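PDB 3HA2: NADPH-quinone reductase from Pediococcus pentosaceus ATCC 25745, which probably transfers electrons from NAD(P)H to quinones by way of a bound flavin, this chain being the flavodoxin-like part of a longer protein. Local coordinates for residues 3-8 with 56-61; 96-101 with 138-143; 89-94 with 131-136; 40-45 with 75-80. One frame throughout, in Å; residues are numbered along the deposited sequence.

Contact 1: 3-8 with 56-61; sequences TLIIVA and ILEFPL
Glu-58 of strand 56-60 reaches over the strand beside it and lays its acid against Ile-5 of strand 3-7. Its CB starts close to the backbone, 3.6 Å from Ile-6 O and 4.0 Å from Ile-5 CG2. CG stands anti to the backbone N (chi1 180°), and the chain runs on extended, carrying CD to within 4.1 Å of that same methyl. At the tip OE1 ends 3.3 Å from Ile-5 CG2 and also hydrogen-bonds Tyr-160 OH in helix 150-165; one oxygen thus has both an apolar neighbour and a hydroxyl partner. The strands run parallel in the middle of the sheet, tied by four backbone hydrogen bonds: Leu-4 O takes Ile-56 N, Ile-56 O takes Ile-6 N, Ile-6 O takes Glu-58 N and Glu-58 O takes Ala-8 N, the first almost straight at 176°. Beta-branched and aliphatic residues suit these places, being buried on both faces of the sheet. On the face opposite Glu-58, Ile-6 and Leu-57 point the same way, with Ile-6 CG1 3.8 Å from Leu-57 CD2, and Trp-73 of helix 68-77 packs over both. At the start of the pair, Thr-3 CG2 meets Ile-56 CD1 at 3.8 Å, while Thr-3 OG1 hydrogen-bonds Ala-164 O. At the other end the small Ala-8 sits beside Phe-59, with CB atoms 4.2 Å apart. The chemistry is thus an aliphatic interior crossed by one acid: burial beside Ile-5 would tend to raise its proton affinity, while a hydrogen bond from Tyr-160, if its hydroxyl is the donor, would oppose that.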
loop_
_atom_site.group_PDB
_atom_site.type_symbol
_atom_site.label_atom_id
_atom_site.label_comp_id
_atom_site.label_asym_id
_atom_site.label_seq_id
_atom_site.Cartn_x
_atom_site.Cartn_y
_atom_site.Cartn_z
ATOM N N THR A 3 -0.282 24.451 4.377
ATOM C CA THR A 3 -0.461 23.006 4.569
ATOM C C THR A 3 -1.623 22.490 3.740
ATOM O O THR A 3 -2.696 23.098 3.704
ATOM C CB THR A 3 -0.728 22.686 6.057
ATOM O OG1 THR A 3 0.353 23.184 6.846
ATOM C CG2 THR A 3 -0.867 21.189 6.298
ATOM N N LEU A 4 -1.385 21.364 3.066
ATOM C CA LEU A 4 -2.398 20.693 2.279
ATOM C C LEU A 4 -2.719 19.370 2.953
ATOM O O LEU A 4 -1.827 18.542 3.165
ATOM C CB LEU A 4 -1.856 20.418 0.852
ATOM C CG LEU A 4 -2.763 19.655 -0.119
ATOM C CD1 LEU A 4 -4.093 20.400 -0.372
ATOM C CD2 LEU A 4 -2.022 19.399 -1.438
ATOM N N ILE A 5 -3.992 19.168 3.284
ATOM C CA ILE A 5 -4.428 17.908 3.872
ATOM C C ILE A 5 -5.211 17.115 2.823
ATOM O O ILE A 5 -6.313 17.504 2.429
ATOM C CB ILE A 5 -5.243 18.130 5.154
ATOM C CG1 ILE A 5 -4.455 19.017 6.141
ATOM C CG2 ILE A 5 -5.588 16.775 5.817
ATOM C CD1 ILE A 5 -5.286 19.420 7.337
ATOM N N ILE A 6 -4.606 16.015 2.371
ATOM C CA ILE A 6 -5.233 15.097 1.414
ATOM C C ILE A 6 -6.063 14.098 2.210
ATOM O O ILE A 6 -5.516 13.229 2.906
ATOM C CB ILE A 6 -4.188 14.289 0.601
ATOM C CG1 ILE A 6 -3.170 15.210 -0.092
ATOM C CG2 ILE A 6 -4.902 13.364 -0.416
ATOM C CD1 ILE A 6 -3.791 16.234 -1.026
ATOM N N VAL A 7 -7.372 14.256 2.123
ATOM C CA VAL A 7 -8.306 13.482 2.934
ATOM C C VAL A 7 -8.793 12.322 2.090
ATOM O O VAL A 7 -9.637 12.494 1.200
ATOM C CB VAL A 7 -9.478 14.356 3.424
ATOM C CG1 VAL A 7 -10.457 13.551 4.296
ATOM C CG2 VAL A 7 -8.941 15.541 4.200
ATOM N N ALA A 8 -8.235 11.147 2.366
ATOM C CA ALA A 8 -8.484 9.963 1.558
ATOM C C ALA A 8 -9.324 8.951 2.310
ATOM O O ALA A 8 -8.963 7.783 2.387
ATOM C CB ALA A 8 -7.167 9.331 1.097
ATOM N N ILE A 56 -0.023 16.578 4.153
ATOM C CA ILE A 56 -0.445 15.558 5.090
ATOM C C ILE A 56 -1.398 14.595 4.396
ATOM O O ILE A 56 -2.372 15.013 3.768
ATOM C CB ILE A 56 -1.093 16.200 6.321
ATOM C CG1 ILE A 56 -0.015 16.912 7.150
ATOM C CG2 ILE A 56 -1.863 15.168 7.131
ATOM C CD1 ILE A 56 -0.566 17.884 8.191
ATOM N N LEU A 57 -1.107 13.308 4.486
ATOM C CA LEU A 57 -2.032 12.323 3.937
ATOM C C LEU A 57 -2.819 11.755 5.091
ATOM O O LEU A 57 -2.244 11.219 6.046
ATOM C CB LEU A 57 -1.288 11.203 3.230
ATOM C CG LEU A 57 -0.230 11.651 2.218
ATOM C CD1 LEU A 57 0.386 10.380 1.592
ATOM C CD2 LEU A 57 -0.773 12.604 1.152
ATOM N N GLU A 58 -4.136 11.879 4.988
ATOM C CA GLU A 58 -5.054 11.552 6.080
ATOM C C GLU A 58 -6.003 10.431 5.637
ATOM O O GLU A 58 -6.866 10.618 4.745
ATOM C CB GLU A 58 -5.832 12.815 6.472
ATOM C CG GLU A 58 -6.828 12.614 7.587
ATOM C CD GLU A 58 -7.217 13.902 8.262
ATOM O OE1 GLU A 58 -6.386 14.842 8.328
ATOM O OE2 GLU A 58 -8.366 13.966 8.748
ATOM N N PHE A 59 -5.866 9.265 6.264
ATOM C CA PHE A 59 -6.615 8.097 5.804
ATOM C C PHE A 59 -6.813 7.039 6.891
ATOM O O PHE A 59 -6.052 6.995 7.858
ATOM C CB PHE A 59 -5.886 7.478 4.597
ATOM C CG PHE A 59 -4.436 7.070 4.878
ATOM C CD1 PHE A 59 -3.373 7.965 4.682
ATOM C CD2 PHE A 59 -4.144 5.789 5.347
ATOM C CE1 PHE A 59 -2.041 7.586 4.951
ATOM C CE2 PHE A 59 -2.815 5.397 5.609
ATOM C CZ PHE A 59 -1.764 6.299 5.405
ATOM N N PRO A 60 -7.827 6.176 6.719
ATOM C CA PRO A 60 -7.984 5.010 7.596
ATOM C C PRO A 60 -7.093 3.859 7.150
ATOM O O PRO A 60 -6.832 3.676 5.956
ATOM C CB PRO A 60 -9.456 4.655 7.426
ATOM C CG PRO A 60 -9.769 5.048 6.016
ATOM C CD PRO A 60 -8.917 6.276 5.728
ATOM N N LEU A 61 -6.626 3.081 8.109
ATOM C CA LEU A 61 -5.764 1.956 7.799
ATOM C C LEU A 61 -6.658 0.785 7.327
ATOM O O LEU A 61 -7.554 0.330 8.057
ATOM C CB LEU A 61 -4.959 1.591 9.049
ATOM C CG LEU A 61 -3.828 0.588 8.899
ATOM C CD1 LEU A 61 -2.651 1.259 8.198
ATOM C CD2 LEU A 61 -3.419 -0.002 10.258
#

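Contact 2: 96-101 with 138-143; sequences GIVVST and PILAVH
Ile-139 opens the pairing with its CG2 methyl, which lies 4.0 Å from Ile-97 CG2 and 3.7 Å from Val-99 CG1. That second approach is possible because Val-99 holds CG1 between its backbone N and carbonyl carbon (chi1 55°). Next, Leu-140 N bonds Ile-97 O at 2.8 Å, and Leu-140 O accepts Val-99 N. On the other face of the sheet Leu-140 CB runs alongside Val-98 CG2, 4.2 Å away. Ala-141 offers only a methyl, enough to graze Val-99 CG1. Val-142 then gives its N to Val-99 O and takes Thr-101 N on its O, while its CG2 meets Val-98 CG1 at 3.9 Å; a branched residue fills this buried place well. At the end of the pairing the side chains of His-143 and Thr-101 cross at a slant. A glycine in place of His-143 would take away the imidazole and is likely to open a gap between Thr-101 and Ile-118. Strand 135-143 is one of the two edge strands of the chain's parallel sheet: strand 94-101 separates it from strand 54-60, helix 150-165 covers Val-98, Leu-140 and Val-142, and helix 118-121 covers Val-99, Ile-139 and His-143.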
loop_
_atom_site.group_PDB
_atom_site.type_symbol
_atom_site.label_atom_id
_atom_site.label_comp_id
_atom_site.label_asym_id
_atom_site.label_seq_id
_atom_site.Cartn_x
_atom_site.Cartn_y
_atom_site.Cartn_z
ATOM N N GLY A 96 3.545 14.428 6.011
ATOM C CA GLY A 96 2.956 13.928 7.256
ATOM C C GLY A 96 1.885 12.896 6.956
ATOM O O GLY A 96 1.329 12.844 5.846
ATOM N N ILE A 97 1.584 12.084 7.956
ATOM C CA ILE A 97 0.606 11.013 7.837
ATOM C C ILE A 97 -0.300 11.082 9.051
ATOM O O ILE A 97 0.182 11.037 10.199
ATOM C CB ILE A 97 1.316 9.622 7.805
ATOM C CG1 ILE A 97 2.294 9.521 6.617
ATOM C CG2 ILE A 97 0.261 8.474 7.841
ATOM C CD1 ILE A 97 1.646 9.530 5.249
ATOM N N VAL A 98 -1.602 11.233 8.818
ATOM C CA VAL A 98 -2.598 11.087 9.896
ATOM C C VAL A 98 -3.376 9.807 9.593
ATOM O O VAL A 98 -4.251 9.808 8.728
ATOM C CB VAL A 98 -3.538 12.312 9.991
ATOM C CG1 VAL A 98 -4.598 12.112 11.125
ATOM C CG2 VAL A 98 -2.700 13.582 10.263
ATOM N N VAL A 99 -3.019 8.711 10.276
ATOM C CA VAL A 99 -3.579 7.394 9.968
ATOM C C VAL A 99 -4.472 6.909 11.097
ATOM O O VAL A 99 -4.058 6.877 12.249
ATOM C CB VAL A 99 -2.462 6.342 9.608
ATOM C CG1 VAL A 99 -1.387 6.226 10.726
ATOM C CG2 VAL A 99 -3.085 4.992 9.292
ATOM N N SER A 100 -5.717 6.582 10.772
ATOM C CA SER A 100 -6.655 6.194 11.814
ATOM C C SER A 100 -6.894 4.687 11.759
ATOM O O SER A 100 -6.843 4.074 10.673
ATOM C CB SER A 100 -7.950 7.011 11.712
ATOM O OG SER A 100 -8.580 6.768 10.481
ATOM N N THR A 101 -7.079 4.084 12.932
ATOM C CA THR A 101 -7.320 2.646 13.018
ATOM C C THR A 101 -8.487 2.403 13.984
ATOM O O THR A 101 -8.720 3.200 14.861
ATOM C CB THR A 101 -6.073 1.849 13.527
ATOM O OG1 THR A 101 -6.038 1.857 14.958
ATOM C CG2 THR A 101 -4.769 2.412 13.000
ATOM N N PRO A 138 7.174 12.755 12.046
ATOM C CA PRO A 138 6.666 11.624 12.816
ATOM C C PRO A 138 5.202 11.451 12.428
ATOM O O PRO A 138 4.535 12.424 12.142
ATOM C CB PRO A 138 6.769 12.104 14.264
ATOM C CG PRO A 138 7.779 13.148 14.254
ATOM C CD PRO A 138 7.659 13.833 12.923
ATOM N N ILE A 139 4.736 10.213 12.399
ATOM C CA ILE A 139 3.353 9.864 12.037
ATOM C C ILE A 139 2.372 10.216 13.151
ATOM O O ILE A 139 2.659 9.987 14.318
ATOM C CB ILE A 139 3.282 8.353 11.787
ATOM C CG1 ILE A 139 4.273 7.966 10.664
ATOM C CG2 ILE A 139 1.832 7.888 11.485
ATOM C CD1 ILE A 139 4.757 6.519 10.729
ATOM N N LEU A 140 1.210 10.767 12.791
ATOM C CA LEU A 140 0.152 10.978 13.794
ATOM C C LEU A 140 -0.813 9.798 13.681
ATOM O O LEU A 140 -1.645 9.766 12.778
ATOM C CB LEU A 140 -0.566 12.332 13.596
ATOM C CG LEU A 140 -1.663 12.626 14.637
ATOM C CD1 LEU A 140 -1.109 12.517 16.038
ATOM C CD2 LEU A 140 -2.217 14.011 14.411
ATOM N N ALA A 141 -0.674 8.823 14.580
ATOM C CA ALA A 141 -1.572 7.651 14.574
ATOM C C ALA A 141 -2.777 7.931 15.466
ATOM O O ALA A 141 -2.628 8.429 16.596
ATOM C CB ALA A 141 -0.826 6.377 15.015
ATOM N N VAL A 142 -3.964 7.631 14.944
ATOM C CA VAL A 142 -5.223 7.940 15.616
ATOM C C VAL A 142 -5.956 6.615 15.817
ATOM O O VAL A 142 -6.534 6.076 14.883
ATOM C CB VAL A 142 -6.068 8.923 14.767
ATOM C CG1 VAL A 142 -7.415 9.218 15.423
ATOM C CG2 VAL A 142 -5.293 10.229 14.520
ATOM N N HIS A 143 -5.953 6.120 17.053
ATOM C CA HIS A 143 -6.489 4.797 17.350
ATOM C C HIS A 143 -7.838 4.875 18.077
ATOM O O HIS A 143 -7.918 5.404 19.183
ATOM C CB HIS A 143 -5.496 4.015 18.198
ATOM C CG HIS A 143 -4.209 3.707 17.508
ATOM N ND1 HIS A 143 -3.019 4.315 17.850
ATOM C CD2 HIS A 143 -3.914 2.837 16.518
ATOM C CE1 HIS A 143 -2.049 3.838 17.096
ATOM N NE2 HIS A 143 -2.561 2.934 16.283
#

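Contact 3: 89-94 with 131-136; sequences ALEGKE and KTKMMY
Met-134, a selenomethionine, fits its side chain against the turn formed by Leu-90 to Lys-93. Its CG lies 3.7 Å from Leu-90 CB, and SE rests 3.9 Å from Leu-90 CD1. The last torsion (chi3 85°) then bends CE aside, setting it near Lys-93 CB and 3.6 Å from Glu-94 O; the unbranched, flexible chain that it shares with methionine suits this curved course. Two backbone bonds flank it: Gly-92 N gives to Lys-133 O at 2.9 Å, 34° out of the carbonyl plane, and Met-135 N gives to Lys-93 O, in the carbonyl plane. On the solvent side Glu-91 and Lys-133 cross obliquely with their aliphatic parts, CG of Glu-91 3.7 Å from CB of Lys-133; their opposite charges, 4.6 Å apart from Glu-91 OE2 to Lys-133 NZ, probably attract without forming a salt bridge. Beyond, Glu-94 CG lies alongside Met-135 CB, 4.0 Å away. The backbone does much to place these groups, as does Phe-128 of helix 123-131, packed on both Leu-90 and Met-134. Leu-90 to Lys-93 is a type II turn, and Gly-92 takes the angles at which a side chain would strike the preceding carbonyl. Lys-133, with positive phi, is the C-prime residue of a Schellman motif ending helix 123-131. Further out, Glu-94 OE1 forms a salt bridge with Arg-54. The turn and the helix end lead into neighbouring parallel strands, Glu-94 with Met-135 being the first bridge, as in the alternating helices and strands of a flavodoxin-like fold.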
loop_
_atom_site.group_PDB
_atom_site.type_symbol
_atom_site.label_atom_id
_atom_site.label_comp_id
_atom_site.label_asym_id
_atom_site.label_seq_id
_atom_site.Cartn_x
_atom_site.Cartn_y
_atom_site.Cartn_z
ATOM N N ALA A 89 9.662 17.926 -7.752
ATOM C CA ALA A 89 8.752 19.014 -7.409
ATOM C C ALA A 89 8.546 19.156 -5.906
ATOM O O ALA A 89 8.292 20.260 -5.407
ATOM C CB ALA A 89 7.412 18.815 -8.107
ATOM N N LEU A 90 8.691 18.040 -5.195
ATOM C CA LEU A 90 8.402 17.980 -3.760
ATOM C C LEU A 90 9.595 18.249 -2.866
ATOM O O LEU A 90 9.451 18.251 -1.640
ATOM C CB LEU A 90 7.777 16.622 -3.408
ATOM C CG LEU A 90 6.605 16.210 -4.314
ATOM C CD1 LEU A 90 6.226 14.767 -4.052
ATOM C CD2 LEU A 90 5.401 17.125 -4.126
ATOM N N GLU A 91 10.762 18.510 -3.460
ATOM C CA GLU A 91 11.997 18.637 -2.671
ATOM C C GLU A 91 11.871 19.708 -1.598
ATOM O O GLU A 91 11.511 20.840 -1.899
ATOM C CB GLU A 91 13.195 18.969 -3.569
ATOM C CG GLU A 91 14.512 19.050 -2.795
ATOM C CD GLU A 91 15.717 19.257 -3.695
ATOM O OE1 GLU A 91 15.538 19.482 -4.921
ATOM O OE2 GLU A 91 16.847 19.188 -3.167
ATOM N N GLY A 92 12.167 19.350 -0.349
ATOM C CA GLY A 92 12.105 20.309 0.758
ATOM C C GLY A 92 10.747 20.442 1.443
ATOM O O GLY A 92 10.646 21.089 2.498
ATOM N N LYS A 93 9.701 19.877 0.844
ATOM C CA LYS A 93 8.375 19.872 1.476
ATOM C C LYS A 93 8.362 18.803 2.570
ATOM O O LYS A 93 9.194 17.883 2.561
ATOM C CB LYS A 93 7.260 19.621 0.440
ATOM C CG LYS A 93 7.203 20.666 -0.674
ATOM C CD LYS A 93 6.119 20.329 -1.723
ATOM C CE LYS A 93 6.220 21.249 -2.931
ATOM N NZ LYS A 93 5.810 22.649 -2.566
ATOM N N GLU A 94 7.446 18.951 3.526
ATOM C CA GLU A 94 7.308 17.997 4.616
ATOM C C GLU A 94 6.166 17.072 4.264
ATOM O O GLU A 94 5.165 17.518 3.701
ATOM C CB GLU A 94 7.029 18.695 5.955
ATOM C CG GLU A 94 8.237 19.446 6.508
ATOM C CD GLU A 94 7.901 20.364 7.662
ATOM O OE1 GLU A 94 6.761 20.844 7.751
ATOM O OE2 GLU A 94 8.804 20.621 8.489
ATOM N N LYS A 131 12.848 9.272 -1.355
ATOM C CA LYS A 131 13.090 9.285 -2.792
ATOM C C LYS A 131 12.857 10.653 -3.417
ATOM O O LYS A 131 13.588 11.069 -4.327
ATOM C CB LYS A 131 12.220 8.248 -3.484
ATOM C CG LYS A 131 12.464 8.112 -5.003
ATOM C CD LYS A 131 13.842 7.539 -5.288
ATOM C CE LYS A 131 13.940 7.027 -6.712
ATOM N NZ LYS A 131 15.228 6.307 -6.897
ATOM N N THR A 132 11.829 11.342 -2.938
ATOM C CA THR A 132 11.419 12.621 -3.504
ATOM C C THR A 132 12.058 13.812 -2.780
ATOM O O THR A 132 11.706 14.962 -3.060
ATOM C CB THR A 132 9.871 12.750 -3.515
ATOM O OG1 THR A 132 9.361 12.545 -2.195
ATOM C CG2 THR A 132 9.246 11.683 -4.415
ATOM N N LYS A 133 12.973 13.531 -1.845
ATOM C CA LYS A 133 13.708 14.561 -1.089
ATOM C C LYS A 133 12.811 15.420 -0.180
ATOM O O LYS A 133 13.097 16.606 0.063
ATOM C CB LYS A 133 14.548 15.457 -2.023
ATOM C CG LYS A 133 15.460 14.672 -2.964
ATOM C CD LYS A 133 16.306 15.584 -3.874
ATOM C CE LYS A 133 17.195 14.723 -4.771
ATOM N NZ LYS A 133 18.063 15.520 -5.704
HETATM N N MSE A 134 11.732 14.802 0.302
HETATM C CA MSE A 134 10.848 15.407 1.296
HETATM C C MSE A 134 11.356 15.092 2.706
HETATM O O MSE A 134 12.106 14.132 2.893
HETATM C CB MSE A 134 9.431 14.856 1.136
HETATM C CG MSE A 134 8.784 15.196 -0.179
HETATM SE SE MSE A 134 6.975 14.456 -0.259
HETATM C CE MSE A 134 6.017 15.924 0.645
HETATM N N MSE A 135 10.945 15.908 3.674
HETATM C CA MSE A 135 11.192 15.681 5.081
HETATM C C MSE A 135 10.017 14.905 5.690
HETATM O O MSE A 135 8.906 15.414 5.761
HETATM C CB MSE A 135 11.358 17.031 5.795
HETATM C CG MSE A 135 11.294 16.958 7.301
HETATM SE SE MSE A 135 12.827 15.975 8.000
HETATM C CE MSE A 135 14.263 17.245 7.539
ATOM N N TYR A 136 10.272 13.684 6.136
ATOM C CA TYR A 136 9.236 12.837 6.727
ATOM C C TYR A 136 9.038 13.197 8.195
ATOM O O TYR A 136 9.996 13.157 9.002
ATOM C CB TYR A 136 9.697 11.389 6.626
ATOM C CG TYR A 136 8.665 10.332 6.873
ATOM C CD1 TYR A 136 7.537 10.219 6.038
ATOM C CD2 TYR A 136 8.830 9.395 7.894
ATOM C CE1 TYR A 136 6.595 9.215 6.222
ATOM C CE2 TYR A 136 7.874 8.360 8.083
ATOM C CZ TYR A 136 6.770 8.296 7.241
ATOM O OH TYR A 136 5.852 7.298 7.380
#

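Contact 4: 40-45 with 75-80; sequences FNVEQE and DTVMTT. With SO4 (sulfate ion), chain D.
Val-42 and Val-77 belong to helices 42-50 and 68-77 of the flavodoxin-like fold, which meet here where one begins and the other ends. Apolar contact carries the join. Val-42 CG2 presses on Thr-76 CG2 at 3.5 Å, a tight methyl pair whose side chains cross at about a right angle. Val-77, buried, turns CG2 to two partners: Glu-45 CB and Phe-40 CE1, each 3.7 Å away. The phenyl ring meets Thr-76 CB at its edge, brought there by chi1 of 64°, which sets CG between the backbone N and the carbonyl carbon, and it also packs edge-to-face on Trp-73. An alanine in place of Val-42 would lose both gamma carbons, and the likely result is a gap beside Thr-76 CG2 and Val-77. Polar bonds frame this patch. Glu-45 lends its CB to the packing but bends its acid away to Trp-73 NE1 and His-34 NE2. Of the second subunit, Trp-63 NE1 bonds Met-78 O and Ala-68 N bonds Asp-75 OD2, so helix 68-77 also faces the dimer partner. Capping comes last: Thr-79 stands at the N-cap of helix 80-83. At that same helix start a sulfate, probably from the crystallisation liquor, is held by Lys-81 N and by Thr-80 N, whose bond to sulfate O3 is 2.8 Å long at 157°.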
loop_
_atom_site.group_PDB
_atom_site.type_symbol
_atom_site.label_atom_id
_atom_site.label_comp_id
_atom_site.label_asym_id
_atom_site.label_seq_id
_atom_site.Cartn_x
_atom_site.Cartn_y
_atom_site.Cartn_z
ATOM N N PHE A 40 -10.417 12.564 -9.416
ATOM C CA PHE A 40 -9.424 13.638 -9.289
ATOM C C PHE A 40 -8.700 13.924 -10.599
ATOM O O PHE A 40 -8.588 13.049 -11.477
ATOM C CB PHE A 40 -8.403 13.354 -8.177
ATOM C CG PHE A 40 -7.542 12.144 -8.422
ATOM C CD1 PHE A 40 -6.359 12.241 -9.156
ATOM C CD2 PHE A 40 -7.893 10.907 -7.881
ATOM C CE1 PHE A 40 -5.557 11.130 -9.380
ATOM C CE2 PHE A 40 -7.079 9.779 -8.096
ATOM C CZ PHE A 40 -5.912 9.903 -8.845
ATOM N N ASN A 41 -8.211 15.152 -10.720
ATOM C CA ASN A 41 -7.532 15.601 -11.936
ATOM C C ASN A 41 -6.063 15.783 -11.608
ATOM O O ASN A 41 -5.740 16.511 -10.669
ATOM C CB ASN A 41 -8.121 16.933 -12.373
ATOM C CG ASN A 41 -7.497 17.445 -13.634
ATOM O OD1 ASN A 41 -7.959 17.135 -14.741
ATOM N ND2 ASN A 41 -6.444 18.243 -13.492
ATOM N N VAL A 42 -5.177 15.146 -12.371
ATOM C CA VAL A 42 -3.743 15.140 -12.024
ATOM C C VAL A 42 -3.164 16.549 -11.956
ATOM O O VAL A 42 -2.476 16.889 -10.980
ATOM C CB VAL A 42 -2.917 14.238 -12.985
ATOM C CG1 VAL A 42 -1.397 14.437 -12.773
ATOM C CG2 VAL A 42 -3.284 12.771 -12.761
ATOM N N GLU A 43 -3.440 17.356 -12.988
ATOM C CA GLU A 43 -2.941 18.738 -13.052
ATOM C C GLU A 43 -3.368 19.586 -11.845
ATOM O O GLU A 43 -2.540 20.297 -11.269
ATOM C CB GLU A 43 -3.341 19.393 -14.380
ATOM C CG GLU A 43 -2.769 20.798 -14.590
ATOM C CD GLU A 43 -3.155 21.404 -15.929
ATOM O OE1 GLU A 43 -4.019 20.831 -16.649
ATOM O OE2 GLU A 43 -2.594 22.476 -16.278
ATOM N N GLN A 44 -4.640 19.508 -11.457
ATOM C CA GLN A 44 -5.129 20.224 -10.273
ATOM C C GLN A 44 -4.468 19.732 -8.990
ATOM O O GLN A 44 -4.102 20.550 -8.145
ATOM C CB GLN A 44 -6.663 20.205 -10.156
ATOM C CG GLN A 44 -7.237 20.541 -8.739
ATOM C CD GLN A 44 -7.061 22.002 -8.246
ATOM O OE1 GLN A 44 -5.982 22.617 -8.361
ATOM N NE2 GLN A 44 -8.129 22.541 -7.641
ATOM N N GLU A 45 -4.315 18.412 -8.850
ATOM C CA GLU A 45 -3.637 17.839 -7.693
ATOM C C GLU A 45 -2.167 18.273 -7.639
ATOM O O GLU A 45 -1.651 18.647 -6.569
ATOM C CB GLU A 45 -3.750 16.304 -7.690
ATOM C CG GLU A 45 -5.197 15.767 -7.630
ATOM C CD GLU A 45 -5.924 16.119 -6.328
ATOM O OE1 GLU A 45 -5.291 16.051 -5.249
ATOM O OE2 GLU A 45 -7.138 16.452 -6.386
ATOM N N ASP A 75 -0.019 6.757 -7.478
ATOM C CA ASP A 75 0.413 6.130 -8.742
ATOM C C ASP A 75 0.303 7.084 -9.939
ATOM O O ASP A 75 1.075 6.979 -10.899
ATOM C CB ASP A 75 -0.431 4.868 -9.032
ATOM C CG ASP A 75 -0.156 3.696 -8.067
ATOM O OD1 ASP A 75 0.797 3.762 -7.273
ATOM O OD2 ASP A 75 -0.917 2.699 -8.128
ATOM N N THR A 76 -0.665 7.994 -9.895
ATOM C CA THR A 76 -1.034 8.791 -11.064
ATOM C C THR A 76 -0.567 10.252 -10.964
ATOM O O THR A 76 -0.122 10.839 -11.948
ATOM C CB THR A 76 -2.570 8.717 -11.300
ATOM O OG1 THR A 76 -2.990 7.338 -11.323
ATOM C CG2 THR A 76 -2.935 9.317 -12.619
ATOM N N VAL A 77 -0.663 10.829 -9.765
ATOM C CA VAL A 77 -0.262 12.222 -9.553
ATOM C C VAL A 77 1.255 12.298 -9.411
ATOM O O VAL A 77 1.889 13.239 -9.898
ATOM C CB VAL A 77 -0.969 12.840 -8.292
ATOM C CG1 VAL A 77 -0.361 14.209 -7.903
ATOM C CG2 VAL A 77 -2.454 12.987 -8.524
HETATM N N MSE A 78 1.833 11.317 -8.714
HETATM C CA MSE A 78 3.270 11.323 -8.438
HETATM C C MSE A 78 3.992 10.604 -9.573
HETATM O O MSE A 78 4.428 9.458 -9.437
HETATM C CB MSE A 78 3.594 10.682 -7.085
HETATM C CG MSE A 78 2.902 11.326 -5.909
HETATM SE SE MSE A 78 3.254 13.243 -5.798
HETATM C CE MSE A 78 2.563 13.484 -3.963
ATOM N N THR A 79 4.111 11.284 -10.704
ATOM C CA THR A 79 4.814 10.705 -11.838
ATOM C C THR A 79 6.328 10.833 -11.655
ATOM O O THR A 79 6.800 11.615 -10.845
ATOM C CB THR A 79 4.405 11.378 -13.161
ATOM O OG1 THR A 79 4.699 12.779 -13.091
ATOM C CG2 THR A 79 2.917 11.170 -13.435
ATOM N N THR A 80 7.080 10.043 -12.412
ATOM C CA THR A 80 8.528 10.190 -12.473
ATOM C C THR A 80 8.904 11.621 -12.835
ATOM O O THR A 80 9.772 12.215 -12.184
ATOM C CB THR A 80 9.109 9.214 -13.510
ATOM O OG1 THR A 80 8.761 7.887 -13.110
ATOM C CG2 THR A 80 10.606 9.328 -13.599
HETATM S S SO4 D . 5.918 9.106 -15.805
HETATM O O1 SO4 D . 6.621 8.138 -16.657
HETATM O O2 SO4 D . 4.545 9.261 -16.304
HETATM O O3 SO4 D . 5.835 8.573 -14.438
HETATM O O4 SO4 D . 6.625 10.400 -15.834
#

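Contacts 1 and 2 lie side by side in the parallel sheet, their centres about 9 Å apart: strands 54-60 and 94-101 are neighbours, and Leu-57 N probably bonds Gly-96 O between them. Contact 3 sits about 19 Å from contact 2, centre to centre, where the same strands 94-101 and 135-143 begin, and because both contacts use these two strands, their segments alternate along the chain. Contact 4 joins helices 42-50 and 68-77, which flank strand 54-60 in sequence; it crosses contact 1 along the chain, closes before contacts 2 and 3 open, and touches contact 3 where Leu-90 meets Met-78. Together they bind sheet, strand-entry loops and helices into one flavodoxin-like unit.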